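Local coordinates for 6-phosphogluconate dehydrogenase, NAD-binding (Geobacter metallireducens, PDB 3PEF), which probably reduces succinic semialdehyde to gamma-hydroxybutyrate, as a beta-hydroxyacid dehydrogenase that binds NADP(+) in a Rossmann-type domain, at residues V55-P68 with G84-D98. The protein carries 2 engineered substitutions. Residues are numbered along the deposited sequence; the frame is centred on the assembly and turned at random.
With NAP (NADP nicotinamide-adenine-dinucleotide phosphate), chain I.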
loop_
_atom_site.group_PDB
_atom_site.type_symbol
_atom_site.label_atom_id
_atom_site.label_comp_id
_atom_site.label_asym_id
_atom_site.label_seq_id
_atom_site.Cartn_x
_atom_site.Cartn_y
_atom_site.Cartn_z
ATOM N N VAL A 55 -44.461 1.182 -5.391
ATOM C CA VAL A 55 -44.486 2.394 -4.583
ATOM C C VAL A 55 -45.817 3.153 -4.749
ATOM O O VAL A 55 -46.171 4.008 -3.925
ATOM C CB VAL A 55 -43.271 3.273 -4.919
ATOM C CG1 VAL A 55 -43.474 4.658 -4.426
ATOM C CG2 VAL A 55 -41.970 2.637 -4.341
ATOM N N GLU A 56 -46.561 2.816 -5.802
ATOM C CA GLU A 56 -47.896 3.379 -6.001
ATOM C C GLU A 56 -48.837 2.812 -4.966
ATOM O O GLU A 56 -49.730 3.503 -4.476
ATOM C CB GLU A 56 -48.449 3.027 -7.391
ATOM C CG GLU A 56 -48.008 3.931 -8.507
ATOM C CD GLU A 56 -48.733 5.271 -8.513
ATOM O OE1 GLU A 56 -49.718 5.436 -7.754
ATOM O OE2 GLU A 56 -48.306 6.158 -9.286
ATOM N N SER A 57 -48.623 1.544 -4.629
ATOM C CA SER A 57 -49.643 0.784 -3.931
ATOM C C SER A 57 -49.298 0.419 -2.495
ATOM O O SER A 57 -50.149 -0.107 -1.789
ATOM C CB SER A 57 -49.973 -0.489 -4.717
ATOM O OG SER A 57 -48.848 -1.345 -4.768
ATOM N N CYS A 58 -48.063 0.688 -2.065
ATOM C CA CYS A 58 -47.644 0.371 -0.699
ATOM C C CYS A 58 -47.326 1.632 0.098
ATOM O O CYS A 58 -46.773 2.581 -0.441
ATOM C CB CYS A 58 -46.435 -0.574 -0.699
ATOM S SG CYS A 58 -46.749 -2.157 -1.531
ATOM N N PRO A 59 -47.690 1.648 1.389
ATOM C CA PRO A 59 -47.437 2.814 2.242
ATOM C C PRO A 59 -45.939 2.979 2.514
ATOM O O PRO A 59 -45.448 4.097 2.570
ATOM C CB PRO A 59 -48.165 2.462 3.540
ATOM C CG PRO A 59 -49.062 1.311 3.199
ATOM C CD PRO A 59 -48.405 0.577 2.106
ATOM N N VAL A 60 -45.236 1.861 2.673
ATOM C CA VAL A 60 -43.800 1.849 2.909
ATOM C C VAL A 60 -43.176 0.766 2.043
ATOM O O VAL A 60 -43.659 -0.371 2.035
ATOM C CB VAL A 60 -43.491 1.495 4.374
ATOM C CG1 VAL A 60 -41.990 1.388 4.581
ATOM C CG2 VAL A 60 -44.118 2.535 5.308
ATOM N N THR A 61 -42.110 1.108 1.321
ATOM C CA THR A 61 -41.422 0.143 0.454
ATOM C C THR A 61 -39.933 0.082 0.793
ATOM O O THR A 61 -39.275 1.119 0.931
ATOM C CB THR A 61 -41.589 0.503 -1.047
ATOM O OG1 THR A 61 -42.981 0.446 -1.402
ATOM C CG2 THR A 61 -40.804 -0.480 -1.921
ATOM N N PHE A 62 -39.405 -1.128 0.933
ATOM C CA PHE A 62 -37.980 -1.321 1.214
ATOM C C PHE A 62 -37.254 -1.668 -0.084
ATOM O O PHE A 62 -37.828 -2.324 -0.952
ATOM C CB PHE A 62 -37.786 -2.443 2.235
ATOM C CG PHE A 62 -38.527 -2.223 3.528
ATOM C CD1 PHE A 62 -38.040 -1.329 4.479
ATOM C CD2 PHE A 62 -39.706 -2.908 3.795
ATOM C CE1 PHE A 62 -38.730 -1.116 5.673
ATOM C CE2 PHE A 62 -40.401 -2.705 4.984
ATOM C CZ PHE A 62 -39.909 -1.802 5.925
ATOM N N ALA A 63 -36.006 -1.229 -0.225
ATOM C CA ALA A 63 -35.196 -1.590 -1.394
ATOM C C ALA A 63 -33.851 -2.133 -0.952
ATOM O O ALA A 63 -33.240 -1.602 -0.019
ATOM C CB ALA A 63 -34.999 -0.396 -2.317
ATOM N N MET A 64 -33.395 -3.187 -1.623
ATOM C CA MET A 64 -32.132 -3.844 -1.281
ATOM C C MET A 64 -31.371 -4.169 -2.562
ATOM O O MET A 64 -31.381 -5.305 -3.034
ATOM C CB MET A 64 -32.387 -5.121 -0.448
ATOM C CG MET A 64 -31.142 -5.650 0.268
ATOM S SD MET A 64 -30.365 -4.320 1.240
ATOM C CE MET A 64 -29.473 -5.280 2.468
ATOM N N LEU A 65 -30.717 -3.153 -3.115
ATOM C CA LEU A 65 -30.094 -3.216 -4.429
ATOM C C LEU A 65 -28.566 -3.236 -4.334
ATOM O O LEU A 65 -28.001 -2.862 -3.309
ATOM C CB LEU A 65 -30.563 -2.009 -5.252
ATOM C CG LEU A 65 -32.087 -2.018 -5.401
ATOM C CD1 LEU A 65 -32.619 -0.710 -5.961
ATOM C CD2 LEU A 65 -32.543 -3.225 -6.251
ATOM N N ALA A 66 -27.911 -3.645 -5.418
ATOM C CA ALA A 66 -26.467 -3.875 -5.434
ATOM C C ALA A 66 -25.600 -2.689 -5.043
ATOM O O ALA A 66 -24.712 -2.826 -4.205
ATOM C CB ALA A 66 -26.019 -4.396 -6.809
ATOM N N ASP A 67 -25.805 -1.550 -5.700
ATOM C CA ASP A 67 -24.826 -0.460 -5.639
ATOM C C ASP A 67 -25.458 0.883 -6.012
ATOM O O ASP A 67 -26.632 0.928 -6.348
ATOM C CB ASP A 67 -23.617 -0.764 -6.539
ATOM C CG ASP A 67 -24.003 -1.030 -7.989
ATOM O OD1 ASP A 67 -25.209 -0.955 -8.327
ATOM O OD2 ASP A 67 -23.091 -1.316 -8.801
ATOM N N PRO A 68 -24.691 1.980 -5.922
ATOM C CA PRO A 68 -25.278 3.288 -6.252
ATOM C C PRO A 68 -25.914 3.329 -7.655
ATOM O O PRO A 68 -26.989 3.900 -7.792
ATOM C CB PRO A 68 -24.087 4.245 -6.146
ATOM C CG PRO A 68 -23.210 3.600 -5.085
ATOM C CD PRO A 68 -23.360 2.107 -5.296
ATOM N N GLY A 84 -43.787 6.805 -9.347
ATOM C CA GLY A 84 -44.888 6.215 -8.609
ATOM C C GLY A 84 -45.118 6.718 -7.194
ATOM O O GLY A 84 -46.209 6.549 -6.647
ATOM N N ILE A 85 -44.100 7.315 -6.585
ATOM C CA ILE A 85 -44.226 7.740 -5.193
ATOM C C ILE A 85 -44.979 9.072 -5.074
ATOM O O ILE A 85 -45.023 9.862 -6.019
ATOM C CB ILE A 85 -42.843 7.837 -4.492
ATOM C CG1 ILE A 85 -43.001 7.817 -2.967
ATOM C CG2 ILE A 85 -42.069 9.071 -4.967
ATOM C CD1 ILE A 85 -42.154 6.760 -2.255
ATOM N N GLY A 86 -45.569 9.310 -3.905
ATOM C CA GLY A 86 -46.302 10.537 -3.647
ATOM C C GLY A 86 -47.266 10.410 -2.480
ATOM O O GLY A 86 -47.391 9.339 -1.868
ATOM N N GLU A 87 -47.941 11.511 -2.160
ATOM C CA GLU A 87 -48.956 11.510 -1.114
ATOM C C GLU A 87 -48.442 10.909 0.198
ATOM O O GLU A 87 -49.187 10.249 0.930
ATOM C CB GLU A 87 -50.192 10.744 -1.583
ATOM C CG GLU A 87 -50.673 11.128 -2.974
ATOM C CD GLU A 87 -51.816 10.248 -3.445
ATOM O OE1 GLU A 87 -51.592 9.398 -4.338
ATOM O OE2 GLU A 87 -52.937 10.395 -2.911
ATOM N N GLY A 88 -47.164 11.125 0.479
ATOM C CA GLY A 88 -46.575 10.707 1.741
ATOM C C GLY A 88 -46.149 9.258 1.852
ATOM O O GLY A 88 -45.625 8.849 2.890
ATOM N N ARG A 89 -46.361 8.472 0.801
ATOM C CA ARG A 89 -45.893 7.087 0.835
ATOM C C ARG A 89 -44.377 7.102 1.002
ATOM O O ARG A 89 -43.707 8.025 0.523
ATOM C CB ARG A 89 -46.326 6.324 -0.428
ATOM C CG ARG A 89 -47.850 6.210 -0.551
ATOM C CD ARG A 89 -48.278 5.298 -1.708
ATOM N NE ARG A 89 -47.967 5.874 -3.019
ATOM C CZ ARG A 89 -48.710 6.790 -3.624
ATOM N NH1 ARG A 89 -49.810 7.244 -3.033
ATOM N NH2 ARG A 89 -48.361 7.248 -4.823
ATOM N N GLY A 90 -43.839 6.098 1.699
ATOM C CA GLY A 90 -42.436 6.099 2.080
ATOM C C GLY A 90 -41.562 5.134 1.292
ATOM O O GLY A 90 -42.007 4.048 0.885
ATOM N N TYR A 91 -40.317 5.546 1.066
ATOM C CA TYR A 91 -39.324 4.720 0.392
ATOM C C TYR A 91 -38.136 4.562 1.332
ATOM O O TYR A 91 -37.541 5.546 1.772
ATOM C CB TYR A 91 -38.877 5.378 -0.914
ATOM C CG TYR A 91 -37.969 4.520 -1.788
ATOM C CD1 TYR A 91 -36.711 4.975 -2.188
ATOM C CD2 TYR A 91 -38.373 3.254 -2.207
ATOM C CE1 TYR A 91 -35.878 4.193 -3.012
ATOM C CE2 TYR A 91 -37.564 2.470 -3.024
ATOM C CZ TYR A 91 -36.322 2.941 -3.431
ATOM O OH TYR A 91 -35.532 2.142 -4.234
ATOM N N VAL A 92 -37.811 3.322 1.660
ATOM C CA VAL A 92 -36.712 3.042 2.581
ATOM C C VAL A 92 -35.609 2.287 1.834
ATOM O O VAL A 92 -35.711 1.077 1.621
ATOM C CB VAL A 92 -37.180 2.180 3.773
ATOM C CG1 VAL A 92 -36.013 1.901 4.716
ATOM C CG2 VAL A 92 -38.338 2.861 4.527
ATOM N N ASP A 93 -34.575 2.993 1.402
ATOM C CA ASP A 93 -33.502 2.338 0.656
ATOM C C ASP A 93 -32.462 1.748 1.599
ATOM O O ASP A 93 -31.789 2.478 2.350
ATOM C CB ASP A 93 -32.839 3.285 -0.360
ATOM C CG ASP A 93 -32.055 2.525 -1.452
ATOM O OD1 ASP A 93 -31.797 1.311 -1.296
ATOM O OD2 ASP A 93 -31.712 3.140 -2.480
ATOM N N MET A 94 -32.338 0.426 1.556
ATOM C CA MET A 94 -31.434 -0.302 2.456
ATOM C C MET A 94 -30.157 -0.768 1.749
ATOM O O MET A 94 -29.306 -1.463 2.332
ATOM C CB MET A 94 -32.173 -1.462 3.126
ATOM C CG MET A 94 -33.491 -1.015 3.756
ATOM S SD MET A 94 -34.411 -2.334 4.595
ATOM C CE MET A 94 -33.380 -2.668 6.046
ATOM N N SER A 95 -30.008 -0.340 0.501
ATOM C CA SER A 95 -28.799 -0.621 -0.270
ATOM C C SER A 95 -27.560 0.031 0.337
ATOM O O SER A 95 -27.634 1.125 0.883
ATOM C CB SER A 95 -28.962 -0.101 -1.700
ATOM O OG SER A 95 -30.213 -0.486 -2.243
ATOM N N THR A 96 -26.408 -0.616 0.196
ATOM C CA THR A 96 -25.149 0.027 0.562
ATOM C C THR A 96 -24.682 0.922 -0.565
ATOM O O THR A 96 -24.356 0.463 -1.671
ATOM C CB THR A 96 -24.053 -0.971 0.887
ATOM O OG1 THR A 96 -24.526 -1.843 1.914
ATOM C CG2 THR A 96 -22.792 -0.227 1.380
ATOM N N VAL A 97 -24.643 2.212 -0.261
ATOM C CA VAL A 97 -24.477 3.247 -1.262
ATOM C C VAL A 97 -23.734 4.392 -0.589
ATOM O O VAL A 97 -23.615 4.410 0.637
ATOM C CB VAL A 97 -25.877 3.676 -1.704
ATOM C CG1 VAL A 97 -25.940 5.117 -2.028
ATOM C CG2 VAL A 97 -26.402 2.750 -2.845
ATOM N N ASP A 98 -23.197 5.323 -1.369
ATOM C CA ASP A 98 -22.477 6.449 -0.776
ATOM C C ASP A 98 -23.473 7.490 -0.299
ATOM O O ASP A 98 -24.595 7.554 -0.805
ATOM C CB ASP A 98 -21.509 7.072 -1.779
ATOM C CG ASP A 98 -22.205 7.550 -3.043
ATOM O OD1 ASP A 98 -22.750 6.707 -3.787
ATOM O OD2 ASP A 98 -22.212 8.768 -3.289
HETATM P PA NAP I . -27.069 -9.573 -4.761
HETATM O O1A NAP I . -26.070 -9.557 -5.852
HETATM O O2A NAP I . -27.545 -10.911 -4.365
HETATM O O5B NAP I . -28.328 -8.665 -5.156
HETATM C C5B NAP I . -28.156 -7.478 -5.881
HETATM C C4B NAP I . -29.546 -6.967 -6.217
HETATM O O4B NAP I . -29.415 -5.747 -6.915
HETATM C C3B NAP I . -30.281 -7.927 -7.148
HETATM O O3B NAP I . -31.637 -7.861 -6.774
HETATM C C2B NAP I . -30.098 -7.276 -8.504
HETATM O O2B NAP I . -31.094 -7.574 -9.447
HETATM C C1B NAP I . -30.178 -5.817 -8.096
HETATM N N9A NAP I . -29.651 -4.942 -9.152
HETATM C C8A NAP I . -28.337 -4.821 -9.535
HETATM N N7A NAP I . -28.273 -3.926 -10.547
HETATM C C5A NAP I . -29.520 -3.491 -10.817
HETATM C C6A NAP I . -29.997 -2.571 -11.736
HETATM N N6A NAP I . -29.156 -1.960 -12.561
HETATM N N1A NAP I . -31.341 -2.317 -11.794
HETATM C C2A NAP I . -32.208 -2.962 -10.929
HETATM N N3A NAP I . -31.723 -3.871 -10.007
HETATM C C4A NAP I . -30.399 -4.122 -9.951
HETATM O O3 NAP I . -26.383 -8.857 -3.517
HETATM P PN NAP I . -26.901 -8.638 -2.037
HETATM O O1N NAP I . -25.905 -9.166 -1.091
HETATM O O2N NAP I . -28.310 -9.057 -1.895
HETATM O O5D NAP I . -26.770 -7.034 -2.114
HETATM C C5D NAP I . -27.814 -6.134 -1.855
HETATM C C4D NAP I . -27.207 -4.975 -1.067
HETATM O O4D NAP I . -26.957 -5.326 0.273
HETATM C C3D NAP I . -25.848 -4.574 -1.603
HETATM O O3D NAP I . -25.809 -3.167 -1.501
HETATM C C2D NAP I . -24.854 -5.228 -0.656
HETATM O O2D NAP I . -23.661 -4.495 -0.610
HETATM C C1D NAP I . -25.611 -5.095 0.642
HETATM N N1N NAP I . -25.278 -6.025 1.743
HETATM C C2N NAP I . -24.952 -7.325 1.488
HETATM C C3N NAP I . -24.694 -8.204 2.537
HETATM C C7N NAP I . -24.387 -9.644 2.254
HETATM O O7N NAP I . -23.706 -10.342 3.237
HETATM N N7N NAP I . -24.722 -10.250 1.102
HETATM C C4N NAP I . -24.769 -7.763 3.863
HETATM C C5N NAP I . -25.132 -6.442 4.110
HETATM C C6N NAP I . -25.402 -5.582 3.045
HETATM P P2B NAP I . -31.038 -8.940 -10.334
HETATM O O1X NAP I . -31.914 -8.669 -11.549
HETATM O O2X NAP I . -29.619 -9.197 -10.727
HETATM O O3X NAP I . -31.551 -10.095 -9.520
HETATM O O HOH W 1 -43.985 2.842 -0.880
#
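Parallel strands 60-63 and 90-93 of the Rossmann-type NADP-binding domain pair side by side, from Gly90 N on Pro59 O through Thr61 N on Gly90 O and Val92 N on Thr61 O to Met94 N on Ala63 O. On one face of the sheet Val92 CB packs 3.7 Å from Phe62 CD1, and Met94 SD makes an oblique Met-aromatic contact with the same ring. On the other, Tyr91, with CG anti to its own N (chi1 -173°), extends along the strands until OH lies 3.2 Å from Ala63 CB. The connection through helices 68-76 and 81-84 makes a beta-alpha-beta crossover, and helix 68-76 lies on this Tyr91 face. At the N-terminal ends, Arg89 bends at chi3 (-68°) so that NE donates to Val55 O at 2.7 Å, a carbonyl of the short helix 54-57. NH2 reaches Gly84 O in the guanidinium plane, NH1 forms a salt bridge with Glu87 OE1, and Glu56 O and Gly86 O cover opposite faces. A leucine in place of Arg89 would probably leave the Val55 and Gly84 carbonyls without these donors and Glu87 without its ion pair. A water links Cys58 O, Thr61 OG1 and Gly90 O. Past the C-terminal ends, Ser95 OG accepts from Leu65 N at 2.9 Å and donates to Asp93 OD1 at 2.6 Å. That oxygen also takes Ser95 N, closing an Asx turn. Beyond it both loops meet NADP, where Thr96 N donates to O3D of the nicotinamide ribose at 3.1 Å and Leu65 O and Ala66 O each approach the same hydroxyl.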